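Long-range contacts in suppressor of fused family protein (Neisseria gonorrhoeae, PDB 3K5J), which is of unknown function but resembles the N-terminal domain of human Suppressor of fused and may act by binding other proteins: residues F24-G29 / F38-V43; K17-K22 / I44-D49; M2-T7 / V55-G60. One frame throughout, in Å; residues are numbered along the deposited sequence. Where two conformers were deposited one is given.

Contact 1. Residues F24-G29 / F38-V43; sequences FTWTLG and FQVFQV
Phe24 pairs with Val40 at the end of the antiparallel pairing of strands 21-24 and 39-43 of the mixed sheet in this Sufu-like fold, just where the first strand gives way to a loop. The backbone bonds of this hydrogen-bonded pair are unequal: Phe24 N to Val40 O measures 2.9 Å, whereas the return bond from Val40 N to Phe24 O is weak at 3.4 Å. Phe24 O has a second donor in the side chain of Gln39. Its NE2 reaches the oxygen over 3.1 Å from above the carbonyl plane, while that oxygen lies in the plane of the Gln39 amide. Two residues beyond this pair on each segment, a water accepts from Trp26 N and donates to Phe38 O, bridging the two segments.

The apolar contacts lie mainly on the side of the sheet that faces helix 77-91. The six-membered ring of Trp26 runs alongside the Phe38 ring with the planes 35° apart, an oblique pairing in which CZ3 of Trp26 is 3.6 Å from CD2 of Phe38. With CG of Phe38 anti to its backbone N (chi1 178°), that ring lies beside the indole. Val40 meets the indole edge through its CG2, 3.8 Å from Trp26 CH2. Further along the strand, the Phe24 ring turns its edge to Gln42, CE2 lying 3.8 Å from Gln42 CB.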
loop_
_atom_site.group_PDB
_atom_site.type_symbol
_atom_site.label_atom_id
_atom_site.label_comp_id
_atom_site.label_asym_id
_atom_site.label_seq_id
_atom_site.Cartn_x
_atom_site.Cartn_y
_atom_site.Cartn_z
ATOM N N PHE A 24 -9.231 5.018 11.273
ATOM C CA PHE A 24 -8.328 4.931 12.430
ATOM C C PHE A 24 -7.553 6.227 12.552
ATOM O O PHE A 24 -7.241 6.909 11.551
ATOM C CB PHE A 24 -7.358 3.786 12.263
ATOM C CG PHE A 24 -8.037 2.448 12.172
ATOM C CD1 PHE A 24 -8.374 1.777 13.339
ATOM C CD2 PHE A 24 -8.376 1.893 10.987
ATOM C CE1 PHE A 24 -8.991 0.549 13.279
ATOM C CE2 PHE A 24 -9.014 0.638 10.942
ATOM C CZ PHE A 24 -9.322 0.010 12.072
ATOM N N THR A 25 -7.248 6.580 13.796
ATOM C CA THR A 25 -6.507 7.771 14.152
ATOM C C THR A 25 -5.489 7.485 15.257
ATOM O O THR A 25 -5.503 6.405 15.865
ATOM C CB THR A 25 -7.477 8.891 14.666
ATOM O OG1 THR A 25 -8.062 8.448 15.882
ATOM C CG2 THR A 25 -8.579 9.270 13.658
ATOM N N TRP A 26 -4.598 8.447 15.489
ATOM C CA TRP A 26 -3.617 8.376 16.582
ATOM C C TRP A 26 -3.766 9.573 17.509
ATOM O O TRP A 26 -3.948 10.710 17.071
ATOM C CB TRP A 26 -2.187 8.360 16.061
ATOM C CG TRP A 26 -1.784 7.058 15.440
ATOM C CD1 TRP A 26 -0.975 6.116 16.013
ATOM C CD2 TRP A 26 -2.102 6.550 14.116
ATOM N NE1 TRP A 26 -0.799 5.053 15.145
ATOM C CE2 TRP A 26 -1.492 5.285 13.989
ATOM C CE3 TRP A 26 -2.871 7.017 13.048
ATOM C CZ2 TRP A 26 -1.581 4.527 12.825
ATOM C CZ3 TRP A 26 -2.993 6.233 11.918
ATOM C CH2 TRP A 26 -2.369 4.981 11.839
ATOM N N THR A 27 -3.667 9.315 18.802
ATOM C CA THR A 27 -3.550 10.381 19.795
ATOM C C THR A 27 -2.177 10.338 20.500
ATOM O O THR A 27 -1.838 11.252 21.217
ATOM C CB THR A 27 -4.702 10.344 20.818
ATOM O OG1 THR A 27 -4.688 9.087 21.503
ATOM C CG2 THR A 27 -6.067 10.565 20.163
ATOM N N LEU A 28 -1.381 9.315 20.207
ATOM C CA LEU A 28 -0.064 9.116 20.705
ATOM C C LEU A 28 0.741 8.449 19.619
ATOM O O LEU A 28 0.208 7.590 18.923
ATOM C CB LEU A 28 -0.182 8.109 21.868
ATOM C CG LEU A 28 0.913 7.910 22.856
ATOM C CD1 LEU A 28 0.959 9.148 23.740
ATOM C CD2 LEU A 28 0.547 6.654 23.617
ATOM N N GLY A 29 2.005 8.785 19.494
ATOM C CA GLY A 29 2.854 8.109 18.476
ATOM C C GLY A 29 3.533 9.063 17.507
ATOM O O GLY A 29 3.335 10.297 17.578
ATOM N N PHE A 38 -3.019 12.237 10.492
ATOM C CA PHE A 38 -2.914 11.088 9.593
ATOM C C PHE A 38 -3.913 10.020 9.984
ATOM O O PHE A 38 -4.099 9.702 11.165
ATOM C CB PHE A 38 -1.496 10.495 9.657
ATOM C CG PHE A 38 -1.299 9.269 8.799
ATOM C CD1 PHE A 38 -1.152 9.371 7.428
ATOM C CD2 PHE A 38 -1.190 8.022 9.394
ATOM C CE1 PHE A 38 -0.967 8.267 6.660
ATOM C CE2 PHE A 38 -0.950 6.904 8.621
ATOM C CZ PHE A 38 -0.862 7.020 7.246
ATOM N N GLN A 39 -4.542 9.417 8.971
ATOM C CA GLN A 39 -5.456 8.307 9.182
ATOM C C GLN A 39 -5.090 7.096 8.325
ATOM O O GLN A 39 -4.371 7.191 7.337
ATOM C CB GLN A 39 -6.917 8.655 8.865
ATOM C CG GLN A 39 -7.517 9.671 9.804
ATOM C CD GLN A 39 -9.031 9.668 9.815
ATOM O OE1 GLN A 39 -9.660 10.557 9.260
ATOM N NE2 GLN A 39 -9.618 8.604 10.386
ATOM N N VAL A 40 -5.619 5.943 8.732
ATOM C CA VAL A 40 -5.713 4.774 7.851
ATOM C C VAL A 40 -7.197 4.439 7.754
ATOM O O VAL A 40 -7.912 4.458 8.764
ATOM C CB VAL A 40 -4.891 3.570 8.384
ATOM C CG1 VAL A 40 -5.196 2.252 7.641
ATOM C CG2 VAL A 40 -3.385 3.940 8.292
ATOM N N PHE A 41 -7.633 4.126 6.558
ATOM C CA PHE A 41 -8.996 3.627 6.302
ATOM C C PHE A 41 -8.935 2.160 5.935
ATOM O O PHE A 41 -8.053 1.749 5.204
ATOM C CB PHE A 41 -9.681 4.419 5.177
ATOM C CG PHE A 41 -9.959 5.847 5.555
ATOM C CD1 PHE A 41 -10.912 6.130 6.523
ATOM C CD2 PHE A 41 -9.270 6.911 4.959
ATOM C CE1 PHE A 41 -11.163 7.451 6.886
ATOM C CE2 PHE A 41 -9.539 8.237 5.316
ATOM C CZ PHE A 41 -10.455 8.516 6.284
ATOM N N GLN A 42 -9.871 1.380 6.480
ATOM C CA GLN A 42 -9.995 -0.056 6.260
ATOM C C GLN A 42 -11.310 -0.324 5.524
ATOM O O GLN A 42 -12.401 -0.060 6.077
ATOM C CB GLN A 42 -10.008 -0.763 7.599
ATOM C CG GLN A 42 -10.189 -2.255 7.571
ATOM C CD GLN A 42 -10.597 -2.785 8.915
ATOM O OE1 GLN A 42 -11.622 -2.341 9.468
ATOM N NE2 GLN A 42 -9.857 -3.755 9.433
ATOM N N VAL A 43 -11.206 -0.838 4.304
ATOM C CA VAL A 43 -12.350 -1.229 3.516
ATOM C C VAL A 43 -12.625 -2.708 3.877
ATOM O O VAL A 43 -11.771 -3.575 3.649
ATOM C CB VAL A 43 -12.128 -1.054 2.009
ATOM C CG1 VAL A 43 -13.414 -1.347 1.235
ATOM C CG2 VAL A 43 -11.575 0.359 1.679
HETATM O O HOH W 1 -4.323 10.705 13.695
#

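Contact 2. Residues K17-K22 / I44-D49. With SO4 (sulfate ion), chain C.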
loop_
_atom_site.group_PDB
_atom_site.type_symbol
_atom_site.label_atom_id
_atom_site.label_comp_id
_atom_site.label_asym_id
_atom_site.label_seq_id
_atom_site.Cartn_x
_atom_site.Cartn_y
_atom_site.Cartn_z
ATOM N N LYS A 17 -18.914 1.490 -3.172
ATOM C CA LYS A 17 -20.209 2.034 -2.765
ATOM C C LYS A 17 -20.928 1.139 -1.755
ATOM O O LYS A 17 -21.662 1.651 -0.860
ATOM C CB LYS A 17 -21.090 2.285 -4.012
ATOM C CG LYS A 17 -22.512 2.784 -3.715
ATOM N N HIS A 18 -20.724 -0.170 -1.875
ATOM C CA HIS A 18 -21.460 -1.108 -1.014
ATOM C C HIS A 18 -20.631 -1.788 0.035
ATOM O O HIS A 18 -20.984 -2.860 0.511
ATOM C CB HIS A 18 -22.205 -2.113 -1.916
ATOM C CG HIS A 18 -23.165 -1.433 -2.816
ATOM N ND1 HIS A 18 -24.284 -0.800 -2.322
ATOM C CD2 HIS A 18 -23.121 -1.157 -4.140
ATOM C CE1 HIS A 18 -24.922 -0.213 -3.314
ATOM N NE2 HIS A 18 -24.238 -0.406 -4.429
ATOM N N HIS A 19 -19.506 -1.158 0.422
ATOM C CA HIS A 19 -18.680 -1.683 1.501
ATOM C C HIS A 19 -18.626 -0.701 2.657
ATOM O O HIS A 19 -18.661 0.524 2.436
ATOM C CB HIS A 19 -17.243 -1.958 0.997
ATOM C CG HIS A 19 -17.142 -3.158 0.107
ATOM N ND1 HIS A 19 -17.623 -3.171 -1.190
ATOM C CD2 HIS A 19 -16.653 -4.399 0.340
ATOM C CE1 HIS A 19 -17.407 -4.362 -1.720
ATOM N NE2 HIS A 19 -16.840 -5.128 -0.810
ATOM N N ASP A 20 -18.550 -1.234 3.874
ATOM C CA ASP A 20 -18.294 -0.447 5.065
ATOM C C ASP A 20 -16.779 -0.121 5.099
ATOM O O ASP A 20 -15.952 -0.954 4.731
ATOM C CB ASP A 20 -18.702 -1.206 6.322
ATOM C CG ASP A 20 -20.213 -1.475 6.363
ATOM O OD1 ASP A 20 -20.997 -0.564 5.984
ATOM O OD2 ASP A 20 -20.589 -2.599 6.763
ATOM N N ILE A 21 -16.474 1.085 5.556
ATOM C CA ILE A 21 -15.125 1.590 5.686
ATOM C C ILE A 21 -14.958 2.174 7.079
ATOM O O ILE A 21 -15.777 3.000 7.540
ATOM C CB ILE A 21 -14.808 2.647 4.612
ATOM C CG1 ILE A 21 -15.071 2.104 3.207
ATOM C CG2 ILE A 21 -13.344 3.222 4.824
ATOM C CD1 ILE A 21 -14.836 3.102 2.058
ATOM N N LYS A 22 -13.922 1.728 7.778
ATOM C CA LYS A 22 -13.595 2.164 9.134
ATOM C C LYS A 22 -12.359 3.049 9.093
ATOM O O LYS A 22 -11.402 2.738 8.401
ATOM C CB LYS A 22 -13.297 0.966 10.066
ATOM C CG LYS A 22 -12.885 1.349 11.517
ATOM C CD LYS A 22 -12.760 0.145 12.461
ATOM C CE LYS A 22 -12.556 0.563 13.908
ATOM N NZ LYS A 22 -12.491 -0.597 14.839
ATOM N N ILE A 44 -13.780 -2.945 4.459
ATOM C CA ILE A 44 -14.128 -4.231 5.034
ATOM C C ILE A 44 -14.814 -5.096 3.987
ATOM O O ILE A 44 -15.748 -4.645 3.315
ATOM C CB ILE A 44 -15.068 -3.999 6.233
ATOM C CG1 ILE A 44 -14.337 -3.214 7.322
ATOM C CG2 ILE A 44 -15.585 -5.323 6.826
ATOM C CD1 ILE A 44 -15.281 -2.478 8.306
ATOM N N PRO A 45 -14.364 -6.361 3.845
ATOM C CA PRO A 45 -14.996 -7.244 2.871
ATOM C C PRO A 45 -16.461 -7.524 3.242
ATOM O O PRO A 45 -16.797 -7.630 4.433
ATOM C CB PRO A 45 -14.136 -8.518 2.936
ATOM C CG PRO A 45 -13.454 -8.486 4.228
ATOM C CD PRO A 45 -13.266 -7.022 4.545
ATOM N N ASN A 46 -17.264 -7.735 2.224
ATOM C CA ASN A 46 -18.642 -8.199 2.426
ATOM C C ASN A 46 -18.764 -9.729 2.523
ATOM O O ASN A 46 -19.778 -10.214 3.005
ATOM C CB ASN A 46 -19.494 -7.715 1.287
ATOM C CG ASN A 46 -19.803 -6.243 1.364
ATOM O OD1 ASN A 46 -19.915 -5.696 2.474
ATOM N ND2 ASN A 46 -19.983 -5.599 0.193
ATOM N N HIS A 47 -17.770 -10.453 2.007
ATOM C CA HIS A 47 -17.755 -11.927 2.016
ATOM C C HIS A 47 -16.371 -12.482 2.165
ATOM O O HIS A 47 -15.401 -11.749 2.044
ATOM C CB HIS A 47 -18.360 -12.445 0.737
ATOM C CG HIS A 47 -19.680 -11.848 0.470
ATOM N ND1 HIS A 47 -20.798 -12.190 1.199
ATOM C CD2 HIS A 47 -20.060 -10.878 -0.389
ATOM C CE1 HIS A 47 -21.822 -11.473 0.773
ATOM N NE2 HIS A 47 -21.400 -10.665 -0.183
ATOM N N GLU A 48 -16.283 -13.791 2.436
ATOM C CA GLU A 48 -15.005 -14.449 2.732
ATOM C C GLU A 48 -14.078 -14.465 1.522
ATOM O O GLU A 48 -12.857 -14.582 1.687
ATOM C CB GLU A 48 -15.248 -15.914 3.229
ATOM N N ASP A 49 -14.629 -14.294 0.330
ATOM C CA ASP A 49 -13.817 -14.369 -0.890
ATOM C C ASP A 49 -13.295 -12.998 -1.336
ATOM O O ASP A 49 -12.758 -12.855 -2.438
ATOM C CB ASP A 49 -14.610 -15.036 -2.018
ATOM C CG ASP A 49 -15.877 -14.325 -2.288
ATOM O OD1 ASP A 49 -16.079 -13.294 -1.606
ATOM O OD2 ASP A 49 -16.671 -14.751 -3.139
HETATM S S SO4 C . -18.797 -2.253 -4.448
HETATM O O1 SO4 C . -19.360 -3.607 -4.305
HETATM O O2 SO4 C . -17.436 -2.374 -5.038
HETATM O O3 SO4 C . -19.680 -1.493 -5.347
HETATM O O4 SO4 C . -18.767 -1.692 -3.115
HETATM O O HOH W 2 -18.271 -4.121 4.090
#
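Asn46 lays its carboxamide over one face of the His19 imidazole, with ND2 above the ring centre and the two planes only 19° apart. This surface contact joins the turn leading into strand 21-24 to the loop of the β-hairpin formed by strands 39-43 and 52-57. The overlap is packing: ND2 is 3.3 Å from His19 NE2, but the angle is too poor for a hydrogen bond. Asn46 ND2 instead donates to His18 O at 2.9 Å, nearly straight at 166°, and approaches that oxygen from above its carbonyl plane. His19 NE2 is bound by Glu50 OE1, which also accepts from the backbone N of Asn46, so one carboxylate oxygen ties the ring and the loop together.

At the rim of the same imidazole, Ile44 O lies near the ring plane, 3.1 Å from His19 CD2. The backbone bond from Ile44 N to Asp20 O, 3.0 Å, extends the antiparallel pairing of the two strands beyond Lys22 and Gln42. A water joins the two segments; it accepts from Asp20 N and donates to both Ile44 O and Asn46 OD1. Both ends of the Asn46 amide are therefore engaged, which should fix its rotation above the ring. The other ring nitrogen of His19, ND1, donates to a sulfate, probably from the crystallisation liquor. The same sulfate oxygen, O4, also accepts from the backbone N of His18, at 2.8 Å.

Contact 3. Residues M2-T7 / V55-G60; sequences MDYNQT and VSSGIG. With SO4 (sulfate ion), chain B.
Ser57 and Asn5 form a hydrogen bond that directly links helix 2-15 to strand 52-57: Ser57 OG donates to Asn5 OD1 over 2.8 Å, tilted 34° from the plane of the carboxamide carbonyl. With OG anti to the backbone N (chi1 -176°), the serine hydroxyl reaches out to the helix. The other end of the Asn5 amide is engaged too, since ND2 binds Asp37 O; with both ends held, the rotation of this buried amide should be fixed.

The packing centres on Tyr4, whose side chain extends from the helix across the turn that follows the strand. The edge of its ring meets the backbone of Gly58, CE2 lying 3.6 Å from Gly58 N, and its OH stands 3.5 Å from Gly60 CA. The phenol thus lies close against the backbone of the two glycines. Tyr4 OH is bound to Glu66 OE2, which also accepts from the backbone N of both Gly58 and Gly60 and thus joins the phenol to the turn.

Within the helix, Thr7 OG1 donates to Tyr4 O at 2.7 Å, in the carbonyl plane and on a lone pair. At the N-terminal end, Tyr4 N donates to sulfate O1 over 2.8 Å. This ion, probably from the crystallisation liquor, also binds Gly1 N and Gln61 NE2 and so links the start of helix 2-15 to helix 60-63.

Strand 39-43 lies beside 52-57 in the sheet, and its Gln39 packs on both Asn5 and Ser57. Helix 2-15 covers one face here, Val8 touching Ser57, while beyond the strand Ile59 packs on helix 77-91.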
loop_
_atom_site.group_PDB
_atom_site.type_symbol
_atom_site.label_atom_id
_atom_site.label_comp_id
_atom_site.label_asym_id
_atom_site.label_seq_id
_atom_site.Cartn_x
_atom_site.Cartn_y
_atom_site.Cartn_z
HETATM N N MSE A 2 -8.844 17.270 8.852
HETATM C CA MSE A 2 -10.132 16.588 8.746
HETATM C C MSE A 2 -10.776 16.695 7.390
HETATM O O MSE A 2 -11.349 15.718 6.911
HETATM C CB MSE A 2 -11.094 17.047 9.842
HETATM C CG MSE A 2 -10.676 16.798 11.312
HETATM SE SE MSE A 2 -12.070 17.122 12.536
HETATM C CE MSE A 2 -12.292 19.028 12.278
ATOM N N ASP A 3 -10.774 17.887 6.805
ATOM C CA ASP A 3 -11.394 18.063 5.495
ATOM C C ASP A 3 -10.704 17.168 4.456
ATOM O O ASP A 3 -11.348 16.514 3.666
ATOM C CB ASP A 3 -11.353 19.519 5.011
ATOM C CG ASP A 3 -12.395 20.426 5.683
ATOM O OD1 ASP A 3 -13.465 19.919 6.041
ATOM O OD2 ASP A 3 -12.080 21.630 5.820
ATOM N N TYR A 4 -9.374 17.149 4.471
ATOM C CA TYR A 4 -8.638 16.331 3.509
ATOM C C TYR A 4 -8.975 14.849 3.737
ATOM O O TYR A 4 -9.221 14.104 2.806
ATOM C CB TYR A 4 -7.111 16.566 3.632
ATOM C CG TYR A 4 -6.360 15.622 2.728
ATOM C CD1 TYR A 4 -6.222 15.888 1.383
ATOM C CD2 TYR A 4 -5.819 14.437 3.199
ATOM C CE1 TYR A 4 -5.623 15.007 0.531
ATOM C CE2 TYR A 4 -5.199 13.548 2.341
ATOM C CZ TYR A 4 -5.073 13.828 1.027
ATOM O OH TYR A 4 -4.449 12.966 0.157
ATOM N N ASN A 5 -8.980 14.400 4.983
ATOM C CA ASN A 5 -9.277 13.010 5.262
ATOM C C ASN A 5 -10.673 12.617 4.773
ATOM O O ASN A 5 -10.891 11.487 4.284
ATOM C CB ASN A 5 -9.149 12.729 6.759
ATOM C CG ASN A 5 -7.719 12.832 7.275
ATOM O OD1 ASN A 5 -6.765 12.636 6.492
ATOM N ND2 ASN A 5 -7.574 13.170 8.538
ATOM N N GLN A 6 -11.622 13.542 4.918
ATOM C CA GLN A 6 -12.976 13.288 4.450
ATOM C C GLN A 6 -12.994 13.205 2.913
ATOM O O GLN A 6 -13.781 12.405 2.359
ATOM C CB GLN A 6 -13.966 14.307 5.004
ATOM C CG GLN A 6 -15.412 14.072 4.537
ATOM C CD GLN A 6 -15.969 12.763 4.991
ATOM O OE1 GLN A 6 -15.845 12.391 6.157
ATOM N NE2 GLN A 6 -16.621 12.047 4.082
ATOM N N THR A 7 -12.185 14.010 2.213
ATOM C CA THR A 7 -12.068 13.840 0.749
ATOM C C THR A 7 -11.570 12.441 0.384
ATOM O O THR A 7 -12.120 11.818 -0.518
ATOM C CB THR A 7 -11.254 14.933 0.031
ATOM O OG1 THR A 7 -9.841 14.755 0.215
ATOM C CG2 THR A 7 -11.762 16.353 0.428
ATOM N N VAL A 55 -5.786 1.827 3.553
ATOM C CA VAL A 55 -5.425 2.961 2.732
ATOM C C VAL A 55 -4.932 4.120 3.620
ATOM O O VAL A 55 -5.568 4.449 4.621
ATOM C CB VAL A 55 -6.629 3.481 1.876
ATOM C CG1 VAL A 55 -6.145 4.623 0.934
ATOM C CG2 VAL A 55 -7.345 2.321 1.136
ATOM N N SER A 56 -3.801 4.732 3.272
ATOM C CA SER A 56 -3.333 5.903 3.997
ATOM C C SER A 56 -4.152 7.154 3.696
ATOM O O SER A 56 -4.683 7.291 2.585
ATOM C CB SER A 56 -1.870 6.160 3.696
ATOM O OG SER A 56 -1.614 6.598 2.359
ATOM N N SER A 57 -4.124 8.098 4.631
ATOM C CA SER A 57 -4.741 9.395 4.402
ATOM C C SER A 57 -3.992 10.494 5.136
ATOM O O SER A 57 -4.023 10.569 6.379
ATOM C CB SER A 57 -6.208 9.369 4.891
ATOM O OG SER A 57 -6.878 10.604 4.609
ATOM N N GLY A 58 -3.306 11.312 4.364
ATOM C CA GLY A 58 -2.599 12.469 4.902
ATOM C C GLY A 58 -1.271 12.706 4.193
ATOM O O GLY A 58 -0.781 13.833 4.106
ATOM N N ILE A 59 -0.669 11.644 3.675
ATOM C CA ILE A 59 0.614 11.730 2.967
ATOM C C ILE A 59 0.442 12.560 1.706
ATOM O O ILE A 59 1.336 13.291 1.299
ATOM C CB ILE A 59 1.179 10.289 2.636
ATOM C CG1 ILE A 59 1.454 9.489 3.926
ATOM C CG2 ILE A 59 2.387 10.403 1.693
ATOM C CD1 ILE A 59 1.699 8.029 3.755
ATOM N N GLY A 60 -0.747 12.481 1.108
ATOM C CA GLY A 60 -0.968 13.136 -0.182
ATOM C C GLY A 60 -0.943 14.651 -0.140
ATOM O O GLY A 60 -0.654 15.281 -1.144
HETATM S S SO4 B . -7.173 20.258 5.608
HETATM O O1 SO4 B . -7.747 18.955 5.922
HETATM O O2 SO4 B . -5.716 20.213 5.645
HETATM O O3 SO4 B . -7.652 20.654 4.280
HETATM O O4 SO4 B . -7.635 21.262 6.581
#

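Strand 39-43 connects the three regions. Contact 1 pairs it with strand 21-24, contact 2 continues that pairing past its far end, and contact 3 involves its other neighbour, strand 52-57. Contact 3 is buried, contact 1 partly buried, and contact 2 lies at the surface. Their chemistry follows: contact 1 combines backbone pairing with aromatic packing, contact 2 relies on backbone and amide bonds with a bridging water, and contact 3 uses a side-chain hydrogen bond and a tyrosine set against glycines. Contacts 1 and 3 have centres about 10 Å apart and touch directly, whereas contacts 2 and 3 do not meet.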